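Local coordinates for C2 domain protein (Ramazzottius varieornatus, PDB 7DF2) that binds three calcium ions at one end of a C2 domain of a kind found specifically in tardigrades, its cellular role being unsettled, at residues I43-V48 with V182-R187; A74-E79 with R124-R129; S115-G120 with S194-S199; C148-E153 with Y186-I191. All coordinates share one frame; numbering follows the deposited sequence.

How the contacts relate
Contacts 1, 2 and 4 lie in the buried body of the C2 beta-sandwich, whereas contact 3 sits near the surface at one end of it. Contacts 1 and 2 are antiparallel strand pairings in different sheets, and they meet across the interior where Ile43 and Met45 pack on Ile76 and Ile126. Each carries an arginine salt bridge on the face turned from that interior. Contact 4 joins the sheets by carbon-on-ring packing without a direct hydrogen bond, and shares Tyr186 and Arg187 with contact 1. Contact 3 instead ties the C-terminal loop to a strand edge with a disulfide, charges and waters; its Arg116 also salt-bridges Glu79 of contact 2.

Contact 1: I43-V48 with V182-R187; sequences IEMNVV and VYLRYR
Glu44 and Arg187 run side by side and point the same way from neighbouring antiparallel strands, as do Asn46 and Arg185 at the next hydrogen-bonded pair, beyond Met45 and Tyr186. The guanidinium of Arg187, in one of its two deposited conformers, reaches the carboxylate with its NE side: NE and NH2 approach OE1 of Glu44 from one face of the carboxylate, with NH2 to OE1 at 3.0 Å. The two planes stand 63° apart. Asn46 CG lies anti to the backbone N (chi1 179°), which carries OD1 to Arg185 NE and NH2: NE, 3.0 Å from OD1, is on a lone pair, while NH2 lies above the amide plane. Val48 CG2 rests 3.9 Å from CG of Arg185. On the opposite face Val47 CG2 lies alongside Leu184 CD2, 3.7 Å away, within the sandwich interior. Between these faces paired backbone bonds join Glu44 with Arg187 and Asn46 with Arg185. Tyr189 OH also bonds Glu44 OE2, and Asn46 ND2 is hydrogen-bonded to Asp111 OD1. With two acids, Glu44 and Glu161, as partners, the Arg187 charge is probably well compensated; the carboxylate and amide, each with one oxygen gripped by two N-H groups, are probably hindered from turning.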
# COMPACT_ATOMS: atom_id res chain seq x y z
N ILE A 43 -1.40 9.85 -7.77
CA ILE A 43 -0.46 8.82 -7.36
C ILE A 43 -1.07 7.47 -7.68
O ILE A 43 -2.20 7.19 -7.29
CB ILE A 43 -0.14 8.90 -5.85
CG1 ILE A 43 0.40 10.28 -5.49
CG2 ILE A 43 0.86 7.80 -5.44
CD1 ILE A 43 -0.63 11.14 -4.83
N GLU A 44 -0.31 6.62 -8.38
CA GLU A 44 -0.70 5.24 -8.65
C GLU A 44 0.19 4.33 -7.83
O GLU A 44 1.41 4.52 -7.77
CB GLU A 44 -0.59 4.90 -10.14
CG GLU A 44 -1.45 5.80 -11.01
CD GLU A 44 -1.38 5.41 -12.48
OE1 GLU A 44 -0.62 4.47 -12.83
OE2 GLU A 44 -2.07 6.05 -13.29
N MET A 45 -0.43 3.35 -7.17
CA MET A 45 0.27 2.38 -6.34
C MET A 45 -0.01 0.99 -6.89
O MET A 45 -1.16 0.55 -6.92
CB MET A 45 -0.20 2.49 -4.89
CG MET A 45 0.26 1.36 -3.97
SD MET A 45 -0.45 1.65 -2.33
CE MET A 45 0.02 0.13 -1.49
N ASN A 46 1.04 0.33 -7.35
CA ASN A 46 0.96 -1.00 -7.94
C ASN A 46 1.49 -2.00 -6.92
O ASN A 46 2.67 -1.96 -6.55
CB ASN A 46 1.77 -1.05 -9.23
CG ASN A 46 1.77 -2.40 -9.92
OD1 ASN A 46 2.80 -2.79 -10.49
ND2 ASN A 46 0.63 -3.09 -9.96
N VAL A 47 0.62 -2.88 -6.44
CA VAL A 47 1.02 -3.95 -5.53
C VAL A 47 1.38 -5.15 -6.39
O VAL A 47 0.51 -5.79 -6.98
CB VAL A 47 -0.08 -4.27 -4.51
CG1 VAL A 47 0.33 -5.47 -3.65
CG2 VAL A 47 -0.32 -3.03 -3.65
N VAL A 48 2.68 -5.45 -6.47
CA VAL A 48 3.16 -6.43 -7.43
C VAL A 48 2.97 -7.84 -6.90
O VAL A 48 2.34 -8.69 -7.54
CB VAL A 48 4.64 -6.16 -7.76
CG1 VAL A 48 5.16 -7.21 -8.74
CG2 VAL A 48 4.79 -4.73 -8.33
N VAL A 182 6.23 -7.00 0.84
CA VAL A 182 5.32 -6.69 -0.25
C VAL A 182 6.12 -5.88 -1.26
O VAL A 182 6.87 -4.97 -0.88
CB VAL A 182 4.05 -5.95 0.20
CG1 VAL A 182 4.35 -4.57 0.73
CG2 VAL A 182 3.08 -5.85 -0.98
N TYR A 183 6.02 -6.24 -2.53
CA TYR A 183 6.76 -5.56 -3.57
C TYR A 183 5.84 -4.54 -4.21
O TYR A 183 4.74 -4.89 -4.65
CB TYR A 183 7.30 -6.55 -4.59
CG TYR A 183 8.36 -7.43 -3.97
CD1 TYR A 183 8.00 -8.53 -3.21
CD2 TYR A 183 9.71 -7.13 -4.10
CE1 TYR A 183 8.98 -9.33 -2.58
CE2 TYR A 183 10.69 -7.92 -3.51
CZ TYR A 183 10.31 -9.02 -2.75
OH TYR A 183 11.25 -9.82 -2.15
N LEU A 184 6.29 -3.29 -4.24
CA LEU A 184 5.46 -2.16 -4.65
C LEU A 184 6.13 -1.38 -5.76
O LEU A 184 7.36 -1.36 -5.88
CB LEU A 184 5.21 -1.20 -3.48
CG LEU A 184 4.55 -1.80 -2.24
CD1 LEU A 184 4.49 -0.77 -1.13
CD2 LEU A 184 3.16 -2.30 -2.62
N ARG A 185 5.31 -0.72 -6.58
CA ARG A 185 5.78 0.31 -7.50
C ARG A 185 4.84 1.49 -7.41
O ARG A 185 3.65 1.32 -7.11
CB ARG A 185 5.81 -0.17 -8.96
CG ARG A 185 6.63 -1.39 -9.25
CD ARG A 185 6.73 -1.59 -10.75
NE ARG A 185 5.43 -1.69 -11.42
CZ ARG A 185 5.27 -1.58 -12.74
NH1 ARG A 185 6.32 -1.34 -13.52
NH2 ARG A 185 4.05 -1.71 -13.28
N TYR A 186 5.33 2.68 -7.74
CA TYR A 186 4.44 3.82 -7.79
C TYR A 186 4.77 4.68 -8.99
O TYR A 186 5.87 4.63 -9.55
CB TYR A 186 4.49 4.66 -6.51
CG TYR A 186 5.78 5.42 -6.34
CD1 TYR A 186 6.88 4.84 -5.72
CD2 TYR A 186 5.90 6.74 -6.79
CE1 TYR A 186 8.08 5.54 -5.56
CE2 TYR A 186 7.09 7.45 -6.63
CZ TYR A 186 8.17 6.84 -6.02
OH TYR A 186 9.34 7.54 -5.86
N ARG A 187 3.76 5.45 -9.40
CA ARG A 187 3.87 6.55 -10.36
C ARG A 187 3.21 7.78 -9.76
O ARG A 187 2.29 7.66 -8.94
CB ARG A 187 3.18 6.23 -11.71
CG ARG A 187 3.97 5.34 -12.64
CD ARG A 187 3.54 5.45 -14.10
NE ARG A 187 2.09 5.41 -14.27
CZ ARG A 187 1.46 5.90 -15.33
NH1 ARG A 187 2.15 6.46 -16.32
NH2 ARG A 187 0.13 5.83 -15.42

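Contact 2: A74-E79 with R124-R129; sequences AFIDTE and RKIAMR
With CG anti to the backbone nitrogen (chi1 -177°), Asp77 carries its carboxylate to Arg129, whose side chain, CG anti to the carbonyl carbon, stretches fully from CG to NE and brings NE to OD2. The guanidinium then reaches Asp77 with its NE side, NE and NH2 both converging on OD2. NE makes the shorter bond, 2.8 Å to OD2 on the anti side of the carboxylate, while NH2 comes in nearly end-on to the C-O bond at 3.2 Å from OD2. The two planes are turned 39° apart. The other oxygen, OD1, closes an Asx turn by accepting from Glu79 N at 3.1 Å, and it also receives Asn201 ND2 and Lys80 N, while Arg129 NH2 has further acceptors in the carbonyls of Lys80 and Asn83. An alanine at Asp77 would remove both oxygens and is likely to leave the Arg129 charge without its mate and the turn at Glu79 free to shift. On the other face of the sheet Ile76 CG2 and Ile126 CG2 touch at 3.6 Å, and Thr78 CG2 lies beside Ile126, 4.0 Å from its CG2. Where the strands part, a water spans Thr78 O and Lys125 O, donating to each at 2.8 Å. Backbone bonds pair Phe75 with Arg129 and Asp77 with Ala127. This is an antiparallel strand pair of a C2 beta-sandwich, with Ile76 and Ile126 facing the interior and Asp77 and Arg129 on the face turned from it, where both are nevertheless buried and Phe85 is a cation-pi partner of Arg129.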
# COMPACT_ATOMS: atom_id res chain seq x y z
N ALA A 74 -5.09 -2.39 0.59
CA ALA A 74 -4.11 -1.35 0.30
C ALA A 74 -4.76 0.03 0.33
O ALA A 74 -5.96 0.19 0.11
CB ALA A 74 -3.45 -1.55 -1.07
N PHE A 75 -3.92 1.04 0.60
CA PHE A 75 -4.37 2.42 0.68
C PHE A 75 -3.19 3.35 0.41
O PHE A 75 -2.07 3.08 0.87
CB PHE A 75 -4.98 2.70 2.06
CG PHE A 75 -5.68 4.03 2.17
CD1 PHE A 75 -6.99 4.17 1.72
CD2 PHE A 75 -5.04 5.12 2.74
CE1 PHE A 75 -7.64 5.39 1.83
CE2 PHE A 75 -5.69 6.34 2.85
CZ PHE A 75 -6.99 6.47 2.39
N ILE A 76 -3.43 4.44 -0.32
CA ILE A 76 -2.43 5.49 -0.50
C ILE A 76 -2.72 6.56 0.55
O ILE A 76 -3.75 7.24 0.47
CB ILE A 76 -2.49 6.09 -1.92
CG1 ILE A 76 -2.16 5.03 -2.98
CG2 ILE A 76 -1.54 7.26 -2.03
CD1 ILE A 76 -2.60 5.43 -4.42
N ASP A 77 -1.83 6.70 1.53
CA ASP A 77 -2.06 7.58 2.69
C ASP A 77 -1.36 8.92 2.46
O ASP A 77 -0.17 9.08 2.75
CB ASP A 77 -1.57 6.92 3.97
CG ASP A 77 -1.86 7.76 5.22
OD1 ASP A 77 -2.49 8.84 5.09
OD2 ASP A 77 -1.46 7.32 6.32
N THR A 78 -2.12 9.91 1.99
CA THR A 78 -1.57 11.23 1.73
C THR A 78 -1.63 12.15 2.95
O THR A 78 -1.13 13.28 2.87
CB THR A 78 -2.32 11.89 0.58
OG1 THR A 78 -3.71 11.93 0.89
CG2 THR A 78 -2.07 11.11 -0.73
N GLU A 79 -2.23 11.71 4.05
CA GLU A 79 -2.54 12.59 5.17
C GLU A 79 -1.81 12.24 6.46
O GLU A 79 -1.39 13.15 7.19
CB GLU A 79 -4.05 12.57 5.45
CG GLU A 79 -4.93 12.86 4.24
CD GLU A 79 -6.41 12.81 4.59
OE1 GLU A 79 -6.73 12.74 5.80
OE2 GLU A 79 -7.26 12.85 3.68
N ARG A 124 4.86 16.26 1.96
CA ARG A 124 6.26 15.88 1.95
C ARG A 124 6.48 14.38 1.89
O ARG A 124 7.51 13.94 1.40
CB ARG A 124 6.98 16.43 3.19
CG ARG A 124 6.97 17.94 3.27
CD ARG A 124 7.72 18.44 4.49
NE ARG A 124 7.45 19.86 4.74
CZ ARG A 124 8.14 20.85 4.19
NH1 ARG A 124 7.82 22.11 4.47
NH2 ARG A 124 9.13 20.59 3.35
N LYS A 125 5.52 13.59 2.38
CA LYS A 125 5.63 12.14 2.41
C LYS A 125 4.26 11.53 2.16
O LYS A 125 3.27 11.96 2.77
CB LYS A 125 6.15 11.66 3.78
CG LYS A 125 7.65 11.55 3.88
CD LYS A 125 8.05 10.52 4.91
CE LYS A 125 7.59 10.92 6.29
NZ LYS A 125 8.30 10.13 7.32
N ILE A 126 4.20 10.53 1.29
CA ILE A 126 2.98 9.77 1.06
C ILE A 126 3.27 8.32 1.40
O ILE A 126 4.23 7.73 0.89
CB ILE A 126 2.50 9.90 -0.40
CG1 ILE A 126 2.09 11.35 -0.69
CG2 ILE A 126 1.34 8.95 -0.68
CD1 ILE A 126 1.78 11.60 -2.15
N ALA A 127 2.45 7.74 2.27
CA ALA A 127 2.67 6.38 2.75
C ALA A 127 1.83 5.41 1.94
O ALA A 127 0.60 5.46 1.99
CB ALA A 127 2.33 6.28 4.23
N MET A 128 2.50 4.53 1.21
CA MET A 128 1.82 3.37 0.63
C MET A 128 1.62 2.36 1.76
O MET A 128 2.60 1.95 2.40
CB MET A 128 2.65 2.78 -0.50
CG MET A 128 2.77 3.71 -1.70
SD MET A 128 3.68 2.95 -3.05
CE MET A 128 5.37 3.10 -2.52
N ARG A 129 0.37 2.00 2.04
CA ARG A 129 0.03 1.13 3.16
C ARG A 129 -0.58 -0.16 2.62
O ARG A 129 -1.46 -0.11 1.76
CB ARG A 129 -0.96 1.80 4.13
CG ARG A 129 -0.38 2.99 4.88
CD ARG A 129 -1.35 3.43 5.97
NE ARG A 129 -0.84 4.58 6.70
CZ ARG A 129 -0.08 4.51 7.79
NH1 ARG A 129 0.26 3.32 8.30
NH2 ARG A 129 0.33 5.62 8.38
O HOH W 1 1.37 13.56 3.99

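Contact 3: S115-G120 with S194-S199; sequences SRDVCG and STCRPS
The guanidinium of Arg197 holds the Asp117 carboxylate at its NE edge and a water near NH1, and that water is also hydrogen-bonded to Ser115 OG. Seen from Asp117 the approach is different: NE and NH2 come from above the carboxylate plane, the two planes standing 55° apart. NE lies 2.9 Å from OD2 and NH2 3.0 Å from OD1, both bonds nearly straight at 168°. Arg197 also brings its backbone N to the anti lone pair of OD2, at 2.8 Å, while NH2 turns a second hydrogen to Ser115 OG. Arg42 NE makes a further salt bridge to OD1. A leucine in place of Asp117 would probably leave the guanidinium groups of Arg197 and Arg42 without their shared acid and the backbone N-H of Arg197 without its acceptor. Strand 107-119 is an outermost strand of its C2 sheet, and here the C-terminal loop lies across its end, stapled by a disulfide. Cys119 SG and Cys196 SG are 2.1 Å apart with a chi3 of -97°, and Cys196 SG also rests on Asp117 CB. Ser199 OG sits at the edge of the Arg116 guanidinium, 2.8 Å from NE; the same arginine has Asn201 and Glu79 as further partners. One water donates to both Asp117 O and Arg197 O and accepts from Ser199 OG, and another links Asp117 N to Arg197 O.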
# COMPACT_ATOMS: atom_id res chain seq x y z
N SER A 115 -5.32 4.19 -7.13
CA SER A 115 -4.80 5.55 -7.26
C SER A 115 -5.56 6.52 -6.39
O SER A 115 -6.69 6.27 -5.94
CB SER A 115 -4.80 6.03 -8.72
OG SER A 115 -6.12 6.18 -9.20
N ARG A 116 -4.91 7.66 -6.13
CA ARG A 116 -5.46 8.71 -5.30
C ARG A 116 -4.83 10.03 -5.71
O ARG A 116 -3.67 10.07 -6.12
CB ARG A 116 -5.21 8.45 -3.81
CG ARG A 116 -5.88 9.46 -2.89
CD ARG A 116 -5.59 9.18 -1.42
NE ARG A 116 -6.29 10.14 -0.56
CZ ARG A 116 -6.21 10.16 0.77
NH1 ARG A 116 -5.45 9.27 1.41
NH2 ARG A 116 -6.87 11.08 1.46
N ASP A 117 -5.60 11.11 -5.59
CA ASP A 117 -5.16 12.42 -6.02
C ASP A 117 -4.88 13.33 -4.83
O ASP A 117 -5.49 13.20 -3.76
CB ASP A 117 -6.20 13.11 -6.90
CG ASP A 117 -6.56 12.30 -8.12
OD1 ASP A 117 -5.81 11.38 -8.47
OD2 ASP A 117 -7.60 12.61 -8.73
N VAL A 118 -3.98 14.29 -5.05
CA VAL A 118 -3.71 15.38 -4.13
C VAL A 118 -4.16 16.65 -4.83
O VAL A 118 -3.71 16.93 -5.95
CB VAL A 118 -2.23 15.46 -3.74
CG1 VAL A 118 -1.95 16.75 -2.97
CG2 VAL A 118 -1.83 14.24 -2.90
N CYS A 119 -5.04 17.41 -4.20
CA CYS A 119 -5.72 18.51 -4.90
C CYS A 119 -5.44 19.85 -4.22
O CYS A 119 -6.29 20.40 -3.52
CB CYS A 119 -7.19 18.19 -4.98
SG CYS A 119 -7.52 16.62 -5.86
N GLY A 120 -4.25 20.39 -4.46
CA GLY A 120 -3.91 21.73 -4.03
C GLY A 120 -3.22 21.79 -2.69
O GLY A 120 -2.63 22.82 -2.36
N SER A 194 -9.10 20.53 -12.84
CA SER A 194 -10.49 20.16 -13.07
C SER A 194 -10.71 18.66 -12.91
O SER A 194 -11.83 18.23 -12.61
CB SER A 194 -10.94 20.63 -14.46
OG SER A 194 -10.21 19.99 -15.50
N THR A 195 -9.67 17.85 -13.11
CA THR A 195 -9.78 16.40 -13.07
C THR A 195 -9.41 15.81 -11.71
O THR A 195 -9.40 14.58 -11.57
CB THR A 195 -8.88 15.77 -14.15
OG1 THR A 195 -7.51 15.90 -13.77
CG2 THR A 195 -9.08 16.46 -15.49
N CYS A 196 -9.09 16.65 -10.73
CA CYS A 196 -8.59 16.16 -9.46
C CYS A 196 -9.75 15.67 -8.59
O CYS A 196 -10.74 16.38 -8.40
CB CYS A 196 -7.80 17.28 -8.77
SG CYS A 196 -6.50 16.73 -7.65
N ARG A 197 -9.63 14.43 -8.06
CA ARG A 197 -10.76 13.85 -7.32
C ARG A 197 -10.59 14.08 -5.83
O ARG A 197 -9.51 13.79 -5.29
CB ARG A 197 -10.86 12.34 -7.59
CG ARG A 197 -10.86 11.95 -9.05
CD ARG A 197 -10.52 10.47 -9.19
NE ARG A 197 -9.12 10.20 -8.89
CZ ARG A 197 -8.64 8.98 -8.65
NH1 ARG A 197 -9.47 7.94 -8.66
NH2 ARG A 197 -7.35 8.79 -8.39
N PRO A 198 -11.61 14.59 -5.14
CA PRO A 198 -11.53 14.70 -3.68
C PRO A 198 -11.47 13.33 -3.02
O PRO A 198 -11.97 12.33 -3.55
CB PRO A 198 -12.83 15.43 -3.30
CG PRO A 198 -13.33 16.04 -4.58
CD PRO A 198 -12.88 15.12 -5.67
N SER A 199 -10.87 13.29 -1.83
CA SER A 199 -10.67 12.05 -1.10
C SER A 199 -10.44 12.38 0.37
O SER A 199 -10.17 13.53 0.73
CB SER A 199 -9.48 11.26 -1.65
OG SER A 199 -8.27 11.97 -1.42
O HOH W 2 -8.56 5.20 -8.68
O HOH W 3 -7.40 14.29 0.96
O HOH W 4 -8.39 11.03 -4.98
O HOH W 5 -7.90 14.02 -2.92

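Contact 4: C148-E153 with Y186-I191; sequences CHITGE and YRWYNI
Ile150 of strand 139-150 crosses the interior of the C2 beta-sandwich to meet Tyr186 and Trp188 of strand 181-190, which lies in the facing sheet. Its two branches divide the work. CG1 sits over the centre of the Tyr186 ring, 3.7 Å from its centroid and 10° off the normal, a CH-pi contact. CG2 lies over the six-membered ring of Trp188 at the same distance from that centroid, and also over the tyrosine face near CE2, 3.5 Å from it. CD1 reaches back along the tyrosine to CB and CG. The aromatic residues stand on one face of their strand, and a shared first torsion (chi1 70° in Tyr186, 55° in Trp188) sets both rings where Ile150 fits against them. Their rings meet edge-to-face, Tyr186 CE2 coming over the indole. Gly152 CA lies at the rim of the indole, 3.8 Å from CZ2, and Thr151 O is 3.7 Å from that same atom. Ile43 of strand 41-51 packs against both Ile150 and Trp188. A water spans Thr151 N and Tyr186 OH, and Asn155 supplies its carbonyl to Trp188 NE1 and its ND2 to the tyrosine hydroxyl. The contact therefore rests on dispersion and CH-pi forces between carbon surfaces, while the polar atoms of both rings find partners at the margin, so that little uncompensated polarity should enter the interior.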
# COMPACT_ATOMS: atom_id res chain seq x y z
N CYS A 148 5.57 1.99 3.08
CA CYS A 148 6.64 2.46 2.21
C CYS A 148 6.33 3.92 1.88
O CYS A 148 5.19 4.23 1.53
CB CYS A 148 6.69 1.61 0.94
SG CYS A 148 7.91 2.04 -0.25
N HIS A 149 7.32 4.80 1.99
CA HIS A 149 7.07 6.21 1.74
C HIS A 149 7.48 6.65 0.34
O HIS A 149 8.53 6.27 -0.18
CB HIS A 149 7.83 7.06 2.76
CG HIS A 149 7.33 6.89 4.16
ND1 HIS A 149 6.02 7.12 4.51
CD2 HIS A 149 7.97 6.51 5.29
CE1 HIS A 149 5.87 6.89 5.80
NE2 HIS A 149 7.04 6.52 6.30
N ILE A 150 6.64 7.49 -0.26
CA ILE A 150 7.00 8.22 -1.47
C ILE A 150 7.43 9.62 -1.04
O ILE A 150 6.72 10.29 -0.28
CB ILE A 150 5.81 8.29 -2.45
CG1 ILE A 150 5.37 6.88 -2.88
CG2 ILE A 150 6.16 9.14 -3.66
CD1 ILE A 150 3.94 6.85 -3.40
N THR A 151 8.60 10.04 -1.51
CA THR A 151 9.09 11.39 -1.28
C THR A 151 9.62 11.94 -2.60
O THR A 151 9.88 11.20 -3.55
CB THR A 151 10.19 11.44 -0.20
OG1 THR A 151 11.32 10.66 -0.63
CG2 THR A 151 9.67 10.89 1.13
N GLY A 152 9.76 13.27 -2.66
CA GLY A 152 9.92 13.95 -3.93
C GLY A 152 11.26 14.56 -4.25
O GLY A 152 11.35 15.33 -5.22
N GLU A 153 12.32 14.26 -3.49
CA GLU A 153 13.60 14.91 -3.75
C GLU A 153 14.21 14.42 -5.06
O GLU A 153 14.52 15.23 -5.94
CB GLU A 153 14.54 14.70 -2.55
CG GLU A 153 15.25 13.35 -2.45
CD GLU A 153 14.32 12.22 -2.04
OE1 GLU A 153 13.26 12.51 -1.43
OE2 GLU A 153 14.63 11.05 -2.35
N TYR A 186 5.33 2.68 -7.74
CA TYR A 186 4.44 3.82 -7.79
C TYR A 186 4.77 4.68 -8.99
O TYR A 186 5.87 4.63 -9.55
CB TYR A 186 4.49 4.66 -6.51
CG TYR A 186 5.78 5.42 -6.34
CD1 TYR A 186 6.88 4.84 -5.72
CD2 TYR A 186 5.90 6.74 -6.79
CE1 TYR A 186 8.08 5.54 -5.56
CE2 TYR A 186 7.09 7.45 -6.63
CZ TYR A 186 8.17 6.84 -6.02
OH TYR A 186 9.34 7.54 -5.86
N ARG A 187 3.76 5.45 -9.40
CA ARG A 187 3.87 6.55 -10.36
C ARG A 187 3.21 7.78 -9.76
O ARG A 187 2.29 7.66 -8.94
CB ARG A 187 3.18 6.23 -11.71
CG ARG A 187 3.97 5.34 -12.64
CD ARG A 187 3.54 5.45 -14.10
NE ARG A 187 2.09 5.41 -14.27
CZ ARG A 187 1.46 5.90 -15.33
NH1 ARG A 187 2.15 6.46 -16.32
NH2 ARG A 187 0.13 5.83 -15.42
N TRP A 188 3.66 8.96 -10.17
CA TRP A 188 2.87 10.14 -9.84
C TRP A 188 3.18 11.23 -10.85
O TRP A 188 4.28 11.32 -11.39
CB TRP A 188 3.09 10.64 -8.40
CG TRP A 188 4.50 10.93 -7.96
CD1 TRP A 188 5.67 10.66 -8.62
CD2 TRP A 188 4.86 11.56 -6.74
NE1 TRP A 188 6.74 11.09 -7.87
CE2 TRP A 188 6.27 11.65 -6.71
CE3 TRP A 188 4.14 12.08 -5.66
CZ2 TRP A 188 6.96 12.22 -5.64
CZ3 TRP A 188 4.83 12.65 -4.60
CH2 TRP A 188 6.22 12.71 -4.60
N TYR A 189 2.17 12.07 -11.08
CA TYR A 189 2.22 13.01 -12.18
C TYR A 189 1.17 14.09 -11.97
O TYR A 189 0.10 13.84 -11.40
CB TYR A 189 1.99 12.32 -13.53
CG TYR A 189 0.84 11.34 -13.54
CD1 TYR A 189 1.03 10.00 -13.19
CD2 TYR A 189 -0.44 11.74 -13.89
CE1 TYR A 189 -0.03 9.10 -13.19
CE2 TYR A 189 -1.50 10.86 -13.90
CZ TYR A 189 -1.29 9.53 -13.55
OH TYR A 189 -2.36 8.68 -13.57
N ASN A 190 1.49 15.28 -12.46
CA ASN A 190 0.54 16.38 -12.41
C ASN A 190 -0.66 16.09 -13.30
O ASN A 190 -0.54 15.46 -14.36
CB ASN A 190 1.22 17.67 -12.83
CG ASN A 190 2.37 18.04 -11.91
OD1 ASN A 190 2.18 18.26 -10.73
ND2 ASN A 190 3.58 18.10 -12.46
N ILE A 191 -1.82 16.55 -12.85
CA ILE A 191 -3.07 16.43 -13.59
C ILE A 191 -3.75 17.79 -13.57
O ILE A 191 -3.50 18.59 -12.65
CB ILE A 191 -3.99 15.35 -12.99
CG1 ILE A 191 -4.23 15.62 -11.50
CG2 ILE A 191 -3.39 13.95 -13.24
CD1 ILE A 191 -5.35 14.78 -10.86
O HOH W 6 10.20 7.93 -3.34